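Local atomic coordinates of PCP domain (Thermobifida fusca, PDB entry 7KW3), a protein that probably acts as the peptidyl carrier domain of a non-ribosomal peptide synthetase, holding the growing peptide on a phosphopantetheine arm. Residues R59-H64 against A68-V73; E10-A15 against A52-S57; E19-D24 against S39-R44. All coordinates share one frame; numbering follows the deposited sequence.

Contact 1. Residues R59-H64 against A68-V73; sequences RHVFRH and ADLAAV
H60 lies against L70 and V73 and opens the contact from the side of helix 58-63. Its CB meets L70 CD1 at 3.7 Å, while the imidazole further out takes V73 CG2 over one face. That methyl lies 4.2 Å from the centroid of the H60 ring and 22° off the ring normal, a CH-pi contact displaced toward the rim. V61 is buried, and although its CB is directed away from helix 67-73, CG2 still reaches L70 CD2 at 4.0 Å. The two methyls of L70 are thus divided between H60 and V61. L70 achieves this because CG stands anti to the backbone N (chi1 -176°), carrying both branches out toward the other helix.

At H64 the chain leaves helical geometry, just after its N has closed the helix on H60 O at 2.7 Å. Here the backbones come nearest, with H64 CA 5.2 Å from L70 CA, and L70 CB packs 3.4 Å from H64 O. H64 CB also touches D69 CB. The H64 imidazole approaches V73 obliquely through CD2, 3.9 Å from V73 CG1, and R63 CG lies over one of its faces, toward the rim. V73 thus serves both histidines: CG1 touches H64 alone, and CG2 touches the rings of both H60 and H64. No hydrogen bond joins the segments.

The two helical segments run roughly antiparallel, at 144° and 9.5 Å between axes, as a helical hairpin with a very short connection. Of the surrounding elements, helix 39-51 meets V61 through T42 and L45, and helix 8-21 meets L70 through L13 and Y17, with I56 touching both V61 and L70 where strand 54-55 leads into helix 58-63.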
loop_
_atom_site.group_PDB
_atom_site.type_symbol
_atom_site.label_atom_id
_atom_site.label_comp_id
_atom_site.label_asym_id
_atom_site.label_seq_id
_atom_site.Cartn_x
_atom_site.Cartn_y
_atom_site.Cartn_z
ATOM N N ARG A 59 0.001 -11.560 -2.637
ATOM C CA ARG A 59 -1.253 -12.141 -2.166
ATOM C C ARG A 59 -1.934 -11.243 -1.135
ATOM O O ARG A 59 -3.166 -11.137 -1.116
ATOM C CB ARG A 59 -1.018 -13.545 -1.596
ATOM C CG ARG A 59 -1.111 -14.622 -2.659
ATOM C CD ARG A 59 -1.054 -16.029 -2.114
ATOM N NE ARG A 59 -1.037 -16.971 -3.225
ATOM C CZ ARG A 59 0.061 -17.333 -3.885
ATOM N NH1 ARG A 59 1.244 -16.843 -3.530
ATOM N NH2 ARG A 59 -0.023 -18.195 -4.892
ATOM N N HIS A 60 -1.154 -10.587 -0.272
ATOM C CA HIS A 60 -1.735 -9.626 0.665
ATOM C C HIS A 60 -2.460 -8.507 -0.073
ATOM O O HIS A 60 -3.572 -8.113 0.308
ATOM C CB HIS A 60 -0.647 -9.040 1.571
ATOM C CG HIS A 60 -0.068 -10.025 2.535
ATOM N ND1 HIS A 60 1.226 -9.936 3.000
ATOM C CD2 HIS A 60 -0.610 -11.115 3.131
ATOM C CE1 HIS A 60 1.456 -10.927 3.843
ATOM N NE2 HIS A 60 0.359 -11.658 3.940
ATOM N N VAL A 61 -1.847 -7.982 -1.135
ATOM C CA VAL A 61 -2.457 -6.880 -1.869
ATOM C C VAL A 61 -3.764 -7.321 -2.516
ATOM O O VAL A 61 -4.786 -6.630 -2.412
ATOM C CB VAL A 61 -1.465 -6.326 -2.903
ATOM C CG1 VAL A 61 -2.135 -5.263 -3.781
ATOM C CG2 VAL A 61 -0.226 -5.779 -2.181
ATOM N N PHE A 62 -3.765 -8.487 -3.172
ATOM C CA PHE A 62 -4.985 -8.937 -3.832
ATOM C C PHE A 62 -6.083 -9.235 -2.820
ATOM O O PHE A 62 -7.259 -8.959 -3.079
ATOM C CB PHE A 62 -4.688 -10.152 -4.719
ATOM C CG PHE A 62 -4.024 -9.790 -6.028
ATOM C CD1 PHE A 62 -4.785 -9.476 -7.152
ATOM C CD2 PHE A 62 -2.645 -9.737 -6.131
ATOM C CE1 PHE A 62 -4.178 -9.131 -8.358
ATOM C CE2 PHE A 62 -2.034 -9.397 -7.315
ATOM C CZ PHE A 62 -2.802 -9.088 -8.438
ATOM N N ARG A 63 -5.717 -9.750 -1.650
ATOM C CA ARG A 63 -6.715 -10.083 -0.643
ATOM C C ARG A 63 -7.130 -8.864 0.193
ATOM O O ARG A 63 -8.272 -8.800 0.653
ATOM C CB ARG A 63 -6.172 -11.222 0.233
ATOM C CG ARG A 63 -6.881 -11.426 1.547
ATOM C CD ARG A 63 -7.906 -12.551 1.529
ATOM N NE ARG A 63 -8.800 -12.412 2.679
ATOM C CZ ARG A 63 -9.705 -13.310 3.053
ATOM N NH1 ARG A 63 -9.849 -14.443 2.372
ATOM N NH2 ARG A 63 -10.463 -13.071 4.117
ATOM N N HIS A 64 -6.252 -7.874 0.375
ATOM C CA HIS A 64 -6.546 -6.701 1.206
ATOM C C HIS A 64 -6.144 -5.432 0.471
ATOM O O HIS A 64 -5.163 -4.779 0.836
ATOM C CB HIS A 64 -5.816 -6.774 2.547
ATOM C CG HIS A 64 -6.035 -8.057 3.278
ATOM N ND1 HIS A 64 -7.260 -8.415 3.800
ATOM C CD2 HIS A 64 -5.186 -9.069 3.575
ATOM C CE1 HIS A 64 -7.156 -9.593 4.389
ATOM N NE2 HIS A 64 -5.907 -10.008 4.272
ATOM N N ALA A 68 -5.635 0.585 4.721
ATOM C CA ALA A 68 -5.731 0.279 6.145
ATOM C C ALA A 68 -5.746 -1.226 6.387
ATOM O O ALA A 68 -5.161 -1.711 7.363
ATOM C CB ALA A 68 -6.979 0.937 6.753
ATOM N N ASP A 69 -6.423 -1.982 5.521
ATOM C CA ASP A 69 -6.432 -3.432 5.667
ATOM C C ASP A 69 -5.059 -4.029 5.375
ATOM O O ASP A 69 -4.618 -4.957 6.062
ATOM C CB ASP A 69 -7.490 -4.029 4.746
ATOM C CG ASP A 69 -8.886 -3.590 5.123
ATOM O OD1 ASP A 69 -9.124 -3.393 6.337
ATOM O OD2 ASP A 69 -9.732 -3.428 4.211
ATOM N N LEU A 70 -4.371 -3.502 4.359
ATOM C CA LEU A 70 -3.049 -4.004 4.017
ATOM C C LEU A 70 -2.050 -3.702 5.131
ATOM O O LEU A 70 -1.202 -4.542 5.460
ATOM C CB LEU A 70 -2.605 -3.400 2.679
ATOM C CG LEU A 70 -1.277 -3.887 2.103
ATOM C CD1 LEU A 70 -1.310 -5.407 1.911
ATOM C CD2 LEU A 70 -0.984 -3.181 0.784
ATOM N N ALA A 71 -2.153 -2.513 5.739
ATOM C CA ALA A 71 -1.258 -2.159 6.834
ATOM C C ALA A 71 -1.409 -3.119 8.001
ATOM O O ALA A 71 -0.433 -3.401 8.703
ATOM C CB ALA A 71 -1.518 -0.721 7.285
ATOM N N ALA A 72 -2.617 -3.651 8.208
ATOM C CA ALA A 72 -2.857 -4.520 9.354
ATOM C C ALA A 72 -2.195 -5.892 9.202
ATOM O O ALA A 72 -1.892 -6.535 10.216
ATOM C CB ALA A 72 -4.363 -4.682 9.586
ATOM N N VAL A 73 -1.979 -6.376 7.969
ATOM C CA VAL A 73 -1.265 -7.647 7.790
ATOM C C VAL A 73 0.225 -7.477 7.522
ATOM O O VAL A 73 0.957 -8.482 7.546
ATOM C CB VAL A 73 -1.868 -8.518 6.665
ATOM C CG1 VAL A 73 -3.289 -8.931 7.014
ATOM C CG2 VAL A 73 -1.810 -7.799 5.335
#

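Contact 2. Residues E10-A15 against A52-S57; sequences EAALCA and AGWEIS
One methyl group, A12 CB, carries most of this small contact, meeting both a second alanine and the indole of W54. It lies 3.6 Å from W54 CD1 and 3.8 Å from W54 NE1, so the five-membered side of the indole rests obliquely against helix 8-21. W54 CG is anti to its own carbonyl carbon (chi1 -63°), a setting that lays the ring alongside the helix. A12 CB also touches A52 CB at 4.2 Å. With an alanine on each side, the backbones come near, A12 CA and A52 CA being 6.2 Å apart.

A52 is the first residue past helix 39-51, and G53, with phi 101°, is the C' residue of the Schellman motif that ends it, in which W54 N bonds A49 O and G53 N bonds R50 O. The reversal turns the chain straight into strand 54-55, which pairs antiparallel with strand 75-76 through backbone bonds of G53 with V77 and E55 with Q75. The contact thus sets the first helix of the carrier-protein four-helix fold against the link that follows the second.

The next residue, L13, makes the second touch. Its CD2 approaches I56 CD1 at 4.3 Å, a loose apolar touch. Both side chains also rest on A49 of helix 39-51. Beyond I56, S57 occupies the N-cap of helix 58-63, where its OG accepts a hydrogen bond from H60 N.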
loop_
_atom_site.group_PDB
_atom_site.type_symbol
_atom_site.label_atom_id
_atom_site.label_comp_id
_atom_site.label_asym_id
_atom_site.label_seq_id
_atom_site.Cartn_x
_atom_site.Cartn_y
_atom_site.Cartn_z
ATOM N N GLU A 10 0.092 2.489 7.800
ATOM C CA GLU A 10 -0.837 3.165 6.894
ATOM C C GLU A 10 -0.161 4.308 6.154
ATOM O O GLU A 10 -0.316 4.438 4.937
ATOM C CB GLU A 10 -2.058 3.673 7.662
ATOM C CG GLU A 10 -2.954 2.562 8.156
ATOM C CD GLU A 10 -4.198 3.053 8.870
ATOM O OE1 GLU A 10 -4.891 2.185 9.426
ATOM O OE2 GLU A 10 -4.498 4.277 8.870
ATOM N N ALA A 11 0.616 5.135 6.867
ATOM C CA ALA A 11 1.237 6.296 6.236
ATOM C C ALA A 11 2.256 5.878 5.192
ATOM O O ALA A 11 2.329 6.478 4.112
ATOM C CB ALA A 11 1.888 7.188 7.287
ATOM N N ALA A 12 3.040 4.844 5.489
ATOM C CA ALA A 12 4.004 4.368 4.511
ATOM C C ALA A 12 3.298 3.828 3.270
ATOM O O ALA A 12 3.698 4.137 2.138
ATOM C CB ALA A 12 4.904 3.309 5.141
ATOM N N LEU A 13 2.217 3.059 3.459
ATOM C CA LEU A 13 1.538 2.462 2.311
ATOM C C LEU A 13 0.788 3.512 1.491
ATOM O O LEU A 13 0.752 3.423 0.257
ATOM C CB LEU A 13 0.594 1.340 2.765
ATOM C CG LEU A 13 1.274 0.039 3.212
ATOM C CD1 LEU A 13 0.281 -0.962 3.764
ATOM C CD2 LEU A 13 2.055 -0.565 2.075
ATOM N N CYS A 14 0.185 4.511 2.149
ATOM C CA CYS A 14 -0.401 5.629 1.413
ATOM C C CYS A 14 0.621 6.253 0.474
ATOM O O CYS A 14 0.346 6.476 -0.711
ATOM C CB CYS A 14 -0.930 6.703 2.371
ATOM S SG CYS A 14 -2.454 6.313 3.233
ATOM N N ALA A 15 1.807 6.556 0.998
ATOM C CA ALA A 15 2.825 7.197 0.182
ATOM C C ALA A 15 3.235 6.299 -0.974
ATOM O O ALA A 15 3.406 6.770 -2.105
ATOM C CB ALA A 15 4.030 7.570 1.050
ATOM N N ALA A 52 10.136 1.055 2.215
ATOM C CA ALA A 52 9.590 1.936 3.238
ATOM C C ALA A 52 9.458 1.269 4.602
ATOM O O ALA A 52 8.888 1.871 5.512
ATOM C CB ALA A 52 8.232 2.482 2.798
ATOM N N GLY A 53 9.964 0.057 4.770
ATOM C CA GLY A 53 9.999 -0.572 6.071
ATOM C C GLY A 53 8.923 -1.602 6.356
ATOM O O GLY A 53 8.830 -2.060 7.499
ATOM N N TRP A 54 8.127 -1.998 5.363
ATOM C CA TRP A 54 6.972 -2.854 5.602
ATOM C C TRP A 54 6.949 -4.021 4.621
ATOM O O TRP A 54 7.019 -3.836 3.400
ATOM C CB TRP A 54 5.675 -2.021 5.561
ATOM C CG TRP A 54 5.725 -1.023 6.679
ATOM C CD1 TRP A 54 6.160 0.279 6.605
ATOM C CD2 TRP A 54 5.436 -1.269 8.064
ATOM N NE1 TRP A 54 6.119 0.861 7.848
ATOM C CE2 TRP A 54 5.682 -0.062 8.762
ATOM C CE3 TRP A 54 4.973 -2.385 8.776
ATOM C CZ2 TRP A 54 5.493 0.059 10.144
ATOM C CZ3 TRP A 54 4.782 -2.266 10.154
ATOM C CH2 TRP A 54 5.046 -1.048 10.824
ATOM N N GLU A 55 6.858 -5.222 5.175
ATOM C CA GLU A 55 6.903 -6.466 4.425
ATOM C C GLU A 55 5.483 -6.912 4.110
ATOM O O GLU A 55 4.704 -7.185 5.026
ATOM C CB GLU A 55 7.620 -7.546 5.231
ATOM C CG GLU A 55 8.922 -7.976 4.645
ATOM C CD GLU A 55 9.391 -9.297 5.202
ATOM O OE1 GLU A 55 9.498 -10.263 4.420
ATOM O OE2 GLU A 55 9.655 -9.369 6.421
ATOM N N ILE A 56 5.155 -6.991 2.822
ATOM C CA ILE A 56 3.890 -7.549 2.364
ATOM C C ILE A 56 4.166 -8.465 1.182
ATOM O O ILE A 56 5.247 -8.447 0.588
ATOM C CB ILE A 56 2.872 -6.468 1.952
ATOM C CG1 ILE A 56 3.516 -5.495 0.969
ATOM C CG2 ILE A 56 2.324 -5.758 3.182
ATOM C CD1 ILE A 56 2.560 -4.485 0.374
ATOM N N SER A 57 3.164 -9.271 0.844
ATOM C CA SER A 57 3.183 -10.093 -0.356
ATOM C C SER A 57 2.159 -9.598 -1.374
ATOM O O SER A 57 1.202 -8.885 -1.046
ATOM C CB SER A 57 2.885 -11.554 -0.027
ATOM O OG SER A 57 1.504 -11.703 0.280
#

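Contact 3. Residues E19-D24 against S39-R44; sequences EVLGLD and SVLTLR
V20 straddles L41 and R44 with its two methyls, since CG1 is anti to the backbone N (chi1 160°) and CG2 anti to the carbonyl carbon. In this way the C-terminal end of helix 8-21 meets the N-terminal turns of helix 39-51 in the four-helix carrier-protein fold. CG1 of V20 packs 3.5 Å from L41 O and 3.9 Å from L41 CB, and V20 CG2 rests on the backbone and CB of R44, 4.1 Å from the latter. The side chains of V20 and L41 lie alongside, pointing opposite ways, and L41 CD2 is 3.8 Å from V20 O. The other methyl, L41 CD1, meets L21 CD2 at 4.0 Å, extending the apolar patch to L21, which also packs on L35.

D38 OD1 takes the hydrogen bond of L41 N at the start of helix 39-51. R44 reaches out with its chain extended from CG to NE, and V40 CG1 lies over one face of the guanidinium, toward its rim. At the edge of that group, in its plane, a water accepts from R44 NH1 at 3.0 Å and donates to V20 O at 2.8 Å.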
loop_
_atom_site.group_PDB
_atom_site.type_symbol
_atom_site.label_atom_id
_atom_site.label_comp_id
_atom_site.label_asym_id
_atom_site.label_seq_id
_atom_site.Cartn_x
_atom_site.Cartn_y
_atom_site.Cartn_z
ATOM N N GLU A 19 2.900 6.877 -5.022
ATOM C CA GLU A 19 4.063 6.837 -5.897
ATOM C C GLU A 19 3.890 5.795 -6.997
ATOM O O GLU A 19 4.208 6.056 -8.162
ATOM C CB GLU A 19 5.319 6.550 -5.072
ATOM C CG GLU A 19 6.579 6.353 -5.912
ATOM C CD GLU A 19 7.610 5.462 -5.214
ATOM O OE1 GLU A 19 8.480 4.900 -5.916
ATOM O OE2 GLU A 19 7.549 5.315 -3.966
ATOM N N VAL A 20 3.371 4.617 -6.648
ATOM C CA VAL A 20 3.255 3.531 -7.618
ATOM C C VAL A 20 2.151 3.825 -8.623
ATOM O O VAL A 20 2.301 3.560 -9.820
ATOM C CB VAL A 20 3.015 2.192 -6.889
ATOM C CG1 VAL A 20 2.422 1.162 -7.818
ATOM C CG2 VAL A 20 4.310 1.673 -6.302
ATOM N N LEU A 21 1.024 4.366 -8.157
ATOM C CA LEU A 21 -0.103 4.661 -9.031
ATOM C C LEU A 21 0.038 5.996 -9.753
ATOM O O LEU A 21 -0.810 6.316 -10.592
ATOM C CB LEU A 21 -1.415 4.647 -8.237
ATOM C CG LEU A 21 -1.822 3.304 -7.633
ATOM C CD1 LEU A 21 -2.866 3.513 -6.550
ATOM C CD2 LEU A 21 -2.348 2.375 -8.714
ATOM N N GLY A 22 1.083 6.772 -9.463
ATOM C CA GLY A 22 1.257 8.053 -10.127
ATOM C C GLY A 22 0.338 9.150 -9.641
ATOM O O GLY A 22 0.102 10.113 -10.367
ATOM N N LEU A 23 -0.183 9.031 -8.429
ATOM C CA LEU A 23 -1.094 10.009 -7.859
ATOM C C LEU A 23 -0.338 10.930 -6.907
ATOM O O LEU A 23 0.772 10.625 -6.461
ATOM C CB LEU A 23 -2.246 9.303 -7.135
ATOM C CG LEU A 23 -3.093 8.409 -8.047
ATOM C CD1 LEU A 23 -4.048 7.520 -7.262
ATOM C CD2 LEU A 23 -3.866 9.262 -9.064
ATOM N N ASP A 24 -0.949 12.087 -6.623
ATOM C CA ASP A 24 -0.348 13.047 -5.701
ATOM C C ASP A 24 -0.397 12.538 -4.268
ATOM O O ASP A 24 0.611 12.535 -3.552
ATOM C CB ASP A 24 -1.065 14.392 -5.802
ATOM C CG ASP A 24 -0.937 15.012 -7.176
ATOM O OD1 ASP A 24 -0.134 14.488 -7.981
ATOM O OD2 ASP A 24 -1.643 16.010 -7.453
ATOM N N SER A 39 -1.230 -6.374 -11.906
ATOM C CA SER A 39 -0.126 -7.248 -11.507
ATOM C C SER A 39 1.214 -6.523 -11.525
ATOM O O SER A 39 2.019 -6.686 -10.603
ATOM C CB SER A 39 -0.070 -8.479 -12.404
ATOM O OG SER A 39 -1.109 -9.378 -12.071
ATOM N N VAL A 40 1.473 -5.720 -12.563
ATOM C CA VAL A 40 2.721 -4.966 -12.628
ATOM C C VAL A 40 2.825 -4.014 -11.442
ATOM O O VAL A 40 3.849 -3.952 -10.749
ATOM C CB VAL A 40 2.822 -4.193 -13.956
ATOM C CG1 VAL A 40 4.127 -3.437 -14.000
ATOM C CG2 VAL A 40 2.683 -5.128 -15.168
ATOM N N LEU A 41 1.770 -3.243 -11.203
ATOM C CA LEU A 41 1.843 -2.250 -10.143
ATOM C C LEU A 41 1.860 -2.901 -8.765
ATOM O O LEU A 41 2.418 -2.324 -7.823
ATOM C CB LEU A 41 0.685 -1.269 -10.277
ATOM C CG LEU A 41 0.724 -0.493 -11.596
ATOM C CD1 LEU A 41 -0.453 0.460 -11.690
ATOM C CD2 LEU A 41 2.039 0.265 -11.737
ATOM N N THR A 42 1.266 -4.093 -8.636
ATOM C CA THR A 42 1.321 -4.824 -7.372
ATOM C C THR A 42 2.752 -5.231 -7.057
ATOM O O THR A 42 3.233 -5.047 -5.930
ATOM C CB THR A 42 0.413 -6.059 -7.435
ATOM O OG1 THR A 42 -0.952 -5.657 -7.557
ATOM C CG2 THR A 42 0.555 -6.909 -6.180
ATOM N N LEU A 43 3.447 -5.785 -8.053
ATOM C CA LEU A 43 4.863 -6.098 -7.909
ATOM C C LEU A 43 5.635 -4.886 -7.399
ATOM O O LEU A 43 6.435 -4.993 -6.465
ATOM C CB LEU A 43 5.427 -6.577 -9.250
ATOM C CG LEU A 43 6.831 -7.184 -9.199
ATOM C CD1 LEU A 43 6.790 -8.467 -8.406
ATOM C CD2 LEU A 43 7.385 -7.464 -10.574
ATOM N N ARG A 44 5.386 -3.715 -7.989
ATOM C CA ARG A 44 6.115 -2.517 -7.580
ATOM C C ARG A 44 5.748 -2.098 -6.167
ATOM O O ARG A 44 6.621 -1.686 -5.393
ATOM C CB ARG A 44 5.849 -1.377 -8.558
ATOM C CG ARG A 44 6.453 -1.634 -9.903
ATOM C CD ARG A 44 6.028 -0.588 -10.904
ATOM N NE ARG A 44 6.408 -0.999 -12.241
ATOM C CZ ARG A 44 6.104 -0.322 -13.342
ATOM N NH1 ARG A 44 5.409 0.801 -13.254
ATOM N NH2 ARG A 44 6.488 -0.772 -14.530
HETATM O O HOH W 1 4.709 2.602 -10.948
#

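Overall arrangement
The three contacts tie together the four helices of a compact single-chain domain. Contacts 1 and 2 have centres about 10 Å apart and share a core: L13 CD1 lies 3.7 Å from L70 CG. Contacts 2 and 3 both use helix 8-21, with centres about 12 Å apart. Contacts 1 and 3, about 15 Å between centres and on opposite sides of the chain's centre, meet through T42, whose CG2 is 3.8 Å from F62 CE2. Close by, F62 CZ lies 4.0 Å from OG of S39, the serine of the family's GGDS signature and probably the phosphopantetheine attachment point.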